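Local coordinates for protein transcriptional regulator, LYSR family (Neisseria meningitidis, PDB 4AB5) that probably activates or represses methionine-biosynthesis genes as a MetR-like DNA-binding regulator, of which this chain is the regulatory domain, at residues G71-M82 and L180-T190. Numbering follows the deposited sequence.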
loop_
_atom_site.group_PDB
_atom_site.type_symbol
_atom_site.label_atom_id
_atom_site.label_comp_id
_atom_site.label_asym_id
_atom_site.label_seq_id
_atom_site.Cartn_x
_atom_site.Cartn_y
_atom_site.Cartn_z
ATOM N N GLY B 71 -31.929 7.867 4.972
ATOM C CA GLY B 71 -30.988 8.911 5.348
ATOM C C GLY B 71 -29.685 8.832 4.578
ATOM O O GLY B 71 -28.726 9.526 4.912
ATOM N N ILE B 72 -29.652 7.994 3.533
ATOM C CA ILE B 72 -28.490 7.782 2.685
ATOM C C ILE B 72 -28.852 7.698 1.196
ATOM O O ILE B 72 -29.806 7.009 0.825
ATOM C CB ILE B 72 -27.561 6.639 3.229
ATOM C CG1 ILE B 72 -26.320 7.238 3.886
ATOM C CG2 ILE B 72 -27.137 5.640 2.172
ATOM C CD1 ILE B 72 -26.170 6.915 5.244
ATOM N N SER B 73 -28.109 8.451 0.362
ATOM C CA SER B 73 -28.254 8.466 -1.094
ATOM C C SER B 73 -27.004 7.920 -1.780
ATOM O O SER B 73 -25.878 8.197 -1.361
ATOM C CB SER B 73 -28.591 9.859 -1.612
ATOM O OG SER B 73 -29.759 10.347 -0.977
ATOM N N PHE B 74 -27.226 7.105 -2.813
ATOM C CA PHE B 74 -26.167 6.452 -3.575
ATOM C C PHE B 74 -25.988 7.061 -4.929
ATOM O O PHE B 74 -26.964 7.445 -5.586
ATOM C CB PHE B 74 -26.435 4.946 -3.720
ATOM C CG PHE B 74 -26.376 4.220 -2.409
ATOM C CD1 PHE B 74 -25.155 3.809 -1.876
ATOM C CD2 PHE B 74 -27.538 3.954 -1.693
ATOM C CE1 PHE B 74 -25.099 3.145 -0.648
ATOM C CE2 PHE B 74 -27.487 3.279 -0.473
ATOM C CZ PHE B 74 -26.272 2.874 0.043
ATOM N N GLN B 75 -24.727 7.116 -5.359
ATOM C CA GLN B 75 -24.330 7.647 -6.645
ATOM C C GLN B 75 -23.437 6.605 -7.315
ATOM O O GLN B 75 -22.395 6.251 -6.745
ATOM C CB GLN B 75 -23.589 8.978 -6.459
ATOM C CG GLN B 75 -23.530 9.827 -7.720
ATOM C CD GLN B 75 -23.097 11.255 -7.478
ATOM O OE1 GLN B 75 -22.932 12.024 -8.419
ATOM N NE2 GLN B 75 -22.656 11.587 -6.266
ATOM N N PRO B 76 -23.830 6.059 -8.490
ATOM C CA PRO B 76 -22.960 5.072 -9.154
ATOM C C PRO B 76 -21.636 5.673 -9.619
ATOM O O PRO B 76 -21.599 6.810 -10.100
ATOM C CB PRO B 76 -23.795 4.598 -10.341
ATOM C CG PRO B 76 -24.754 5.702 -10.608
ATOM C CD PRO B 76 -25.043 6.337 -9.288
ATOM N N LEU B 77 -20.550 4.929 -9.438
ATOM C CA LEU B 77 -19.244 5.364 -9.909
ATOM C C LEU B 77 -18.936 4.575 -11.177
ATOM O O LEU B 77 -19.069 5.118 -12.279
ATOM C CB LEU B 77 -18.144 5.197 -8.836
ATOM C CG LEU B 77 -18.271 6.066 -7.576
ATOM C CD1 LEU B 77 -17.250 5.659 -6.530
ATOM C CD2 LEU B 77 -18.198 7.573 -7.901
ATOM N N PHE B 78 -18.611 3.275 -11.025
ATOM C CA PHE B 78 -18.279 2.368 -12.125
ATOM C C PHE B 78 -18.228 0.911 -11.689
ATOM O O PHE B 78 -18.017 0.617 -10.509
ATOM C CB PHE B 78 -16.922 2.748 -12.770
ATOM C CG PHE B 78 -15.846 3.238 -11.820
ATOM C CD1 PHE B 78 -15.194 2.355 -10.960
ATOM C CD2 PHE B 78 -15.480 4.580 -11.792
ATOM C CE1 PHE B 78 -14.204 2.810 -10.083
ATOM C CE2 PHE B 78 -14.485 5.034 -10.920
ATOM C CZ PHE B 78 -13.859 4.147 -10.066
ATOM N N ALA B 79 -18.372 -0.000 -12.672
ATOM C CA ALA B 79 -18.269 -1.452 -12.497
ATOM C C ALA B 79 -17.018 -1.955 -13.245
ATOM O O ALA B 79 -16.567 -1.315 -14.201
ATOM C CB ALA B 79 -19.517 -2.146 -13.028
ATOM N N TYR B 80 -16.452 -3.081 -12.790
ATOM C CA TYR B 80 -15.275 -3.714 -13.400
ATOM C C TYR B 80 -15.209 -5.196 -13.067
ATOM O O TYR B 80 -15.799 -5.630 -12.072
ATOM C CB TYR B 80 -13.947 -3.004 -13.029
ATOM C CG TYR B 80 -13.719 -2.791 -11.546
ATOM C CD1 TYR B 80 -13.262 -3.822 -10.734
ATOM C CD2 TYR B 80 -13.919 -1.542 -10.960
ATOM C CE1 TYR B 80 -13.057 -3.634 -9.369
ATOM C CE2 TYR B 80 -13.678 -1.332 -9.601
ATOM C CZ TYR B 80 -13.253 -2.384 -8.806
ATOM O OH TYR B 80 -13.023 -2.208 -7.461
ATOM N N GLU B 81 -14.466 -5.970 -13.888
ATOM C CA GLU B 81 -14.287 -7.402 -13.694
ATOM C C GLU B 81 -13.167 -7.756 -12.733
ATOM O O GLU B 81 -12.078 -7.170 -12.778
ATOM C CB GLU B 81 -14.188 -8.192 -15.026
ATOM C CG GLU B 81 -13.036 -7.831 -15.960
ATOM C CD GLU B 81 -13.229 -6.656 -16.908
ATOM O OE1 GLU B 81 -13.329 -5.504 -16.423
ATOM O OE2 GLU B 81 -13.167 -6.879 -18.139
HETATM N N MSE B 82 -13.475 -8.697 -11.832
HETATM C CA MSE B 82 -12.561 -9.276 -10.859
HETATM C C MSE B 82 -11.957 -10.476 -11.568
HETATM O O MSE B 82 -12.678 -11.397 -11.971
HETATM C CB MSE B 82 -13.294 -9.722 -9.582
HETATM C CG MSE B 82 -13.802 -8.569 -8.737
HETATM SE SE MSE B 82 -12.383 -7.539 -7.883
HETATM C CE MSE B 82 -11.678 -8.931 -6.658
ATOM N N LEU B 180 -16.980 -12.376 -12.644
ATOM C CA LEU B 180 -17.126 -11.730 -11.339
ATOM C C LEU B 180 -16.982 -10.219 -11.488
ATOM O O LEU B 180 -15.908 -9.722 -11.817
ATOM C CB LEU B 180 -16.099 -12.300 -10.356
ATOM C CG LEU B 180 -16.242 -12.050 -8.860
ATOM C CD1 LEU B 180 -17.654 -12.149 -8.325
ATOM C CD2 LEU B 180 -15.230 -12.803 -8.151
ATOM N N GLN B 181 -18.071 -9.498 -11.274
ATOM C CA GLN B 181 -18.097 -8.057 -11.425
ATOM C C GLN B 181 -18.251 -7.338 -10.091
ATOM O O GLN B 181 -19.079 -7.731 -9.278
ATOM C CB GLN B 181 -19.229 -7.656 -12.396
ATOM C CG GLN B 181 -19.138 -6.213 -12.898
ATOM C CD GLN B 181 -20.399 -5.710 -13.565
ATOM O OE1 GLN B 181 -21.507 -5.783 -13.019
ATOM N NE2 GLN B 181 -20.241 -5.113 -14.733
ATOM N N SER B 182 -17.463 -6.276 -9.879
ATOM C CA SER B 182 -17.569 -5.398 -8.713
ATOM C C SER B 182 -18.297 -4.143 -9.153
ATOM O O SER B 182 -18.079 -3.671 -10.267
ATOM C CB SER B 182 -16.195 -5.024 -8.174
ATOM O OG SER B 182 -15.646 -6.099 -7.433
ATOM N N LYS B 183 -19.176 -3.622 -8.291
ATOM C CA LYS B 183 -19.942 -2.411 -8.556
ATOM C C LYS B 183 -19.571 -1.352 -7.514
ATOM O O LYS B 183 -19.689 -1.608 -6.318
ATOM C CB LYS B 183 -21.446 -2.714 -8.551
ATOM C CG LYS B 183 -21.906 -3.576 -9.724
ATOM C CD LYS B 183 -23.359 -3.988 -9.564
ATOM C CE LYS B 183 -23.845 -4.880 -10.681
ATOM N NZ LYS B 183 -24.184 -4.103 -11.904
ATOM N N LEU B 184 -19.084 -0.180 -7.958
ATOM C CA LEU B 184 -18.678 0.864 -7.021
ATOM C C LEU B 184 -19.596 2.053 -6.959
ATOM O O LEU B 184 -20.038 2.549 -7.993
ATOM C CB LEU B 184 -17.210 1.270 -7.192
ATOM C CG LEU B 184 -16.248 0.497 -6.287
ATOM C CD1 LEU B 184 -15.939 -0.872 -6.844
ATOM C CD2 LEU B 184 -15.000 1.241 -6.095
ATOM N N TYR B 185 -19.908 2.485 -5.721
ATOM C CA TYR B 185 -20.811 3.598 -5.444
ATOM C C TYR B 185 -20.206 4.566 -4.446
ATOM O O TYR B 185 -19.383 4.171 -3.611
ATOM C CB TYR B 185 -22.154 3.097 -4.865
ATOM C CG TYR B 185 -22.891 2.102 -5.728
ATOM C CD1 TYR B 185 -23.826 2.522 -6.668
ATOM C CD2 TYR B 185 -22.708 0.728 -5.558
ATOM C CE1 TYR B 185 -24.523 1.606 -7.459
ATOM C CE2 TYR B 185 -23.401 -0.198 -6.341
ATOM C CZ TYR B 185 -24.307 0.247 -7.291
ATOM O OH TYR B 185 -24.992 -0.651 -8.075
ATOM N N ALA B 186 -20.659 5.826 -4.510
ATOM C CA ALA B 186 -20.313 6.861 -3.558
ATOM C C ALA B 186 -21.594 7.101 -2.761
ATOM O O ALA B 186 -22.641 7.402 -3.341
ATOM C CB ALA B 186 -19.900 8.129 -4.278
ATOM N N ALA B 187 -21.535 6.884 -1.448
ATOM C CA ALA B 187 -22.666 7.081 -0.554
ATOM C C ALA B 187 -22.511 8.405 0.209
ATOM O O ALA B 187 -21.419 8.731 0.672
ATOM C CB ALA B 187 -22.756 5.919 0.426
ATOM N N ILE B 188 -23.596 9.176 0.303
ATOM C CA ILE B 188 -23.687 10.425 1.062
ATOM C C ILE B 188 -25.028 10.423 1.833
ATOM O O ILE B 188 -25.900 9.579 1.563
ATOM C CB ILE B 188 -23.532 11.708 0.185
ATOM C CG1 ILE B 188 -24.625 11.832 -0.909
ATOM C CG2 ILE B 188 -22.119 11.872 -0.375
ATOM C CD1 ILE B 188 -24.789 13.226 -1.519
ATOM N N ARG B 189 -25.205 11.386 2.765
ATOM C CA ARG B 189 -26.461 11.544 3.495
ATOM C C ARG B 189 -27.436 12.171 2.506
ATOM O O ARG B 189 -27.006 12.891 1.609
ATOM C CB ARG B 189 -26.290 12.507 4.674
ATOM C CG ARG B 189 -25.456 11.994 5.825
ATOM C CD ARG B 189 -25.248 13.140 6.793
ATOM N NE ARG B 189 -24.022 12.997 7.578
ATOM C CZ ARG B 189 -22.833 13.464 7.213
ATOM N NH1 ARG B 189 -22.686 14.104 6.058
ATOM N NH2 ARG B 189 -21.781 13.297 8.000
ATOM N N THR B 190 -28.721 11.894 2.645
ATOM C CA THR B 190 -29.737 12.476 1.765
ATOM C C THR B 190 -29.826 14.004 1.927
ATOM O O THR B 190 -30.076 14.690 0.936
ATOM C CB THR B 190 -31.070 11.710 1.892
ATOM O OG1 THR B 190 -30.790 10.319 1.738
ATOM C CG2 THR B 190 -32.094 12.125 0.842
#
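The Tyr-185 ring has the backbone oxygen of Gln-75 at its edge, near the ring plane, while Pro-76 comes in obliquely, its CA 3.7 Å from Tyr-185 CD1. Proline suits a non-hydrogen-bonded position, because no N-H is needed there to reach the partner strand. Along the same face of the sheet, Phe-74 meets the small methyl of Ala-187 obliquely, CE1 to CB 3.8 Å. On the other face sits the Phe-78 ring, with CB of the preceding Leu-77 4.0 Å above its plane, toward the rim; edge-to-face packing with Trp-22 adds to the ring's apolar setting.

Leu-77 and Phe-78 together face Leu-184 as a classic beta bulge in an antiparallel ladder. Leu-77 N donates to Leu-184 O at 2.8 Å, and Phe-78 N reaches the same oxygen weakly. In the periplasmic-binding-protein-like fold of LysR regulatory domains, such long strands form the crossover between two alpha/beta subdomains.

Beyond the bulge, chi1 of 52° places Tyr-80 CG between the backbone N and the carbonyl carbon, and the ring's end then leans toward the neighbouring strand. There, in oblique contacts, CE1 packs 3.6 Å from Ser-182 CB, and CE2 meets Leu-184 CD1. The compact Ser-182 leaves room for the ring and turns its hydroxyl to Asp-119. At the opposite end, the hydroxyls of Ser-73 and Thr-190 share a hydrogen bond, OG to OG1 2.9 Å.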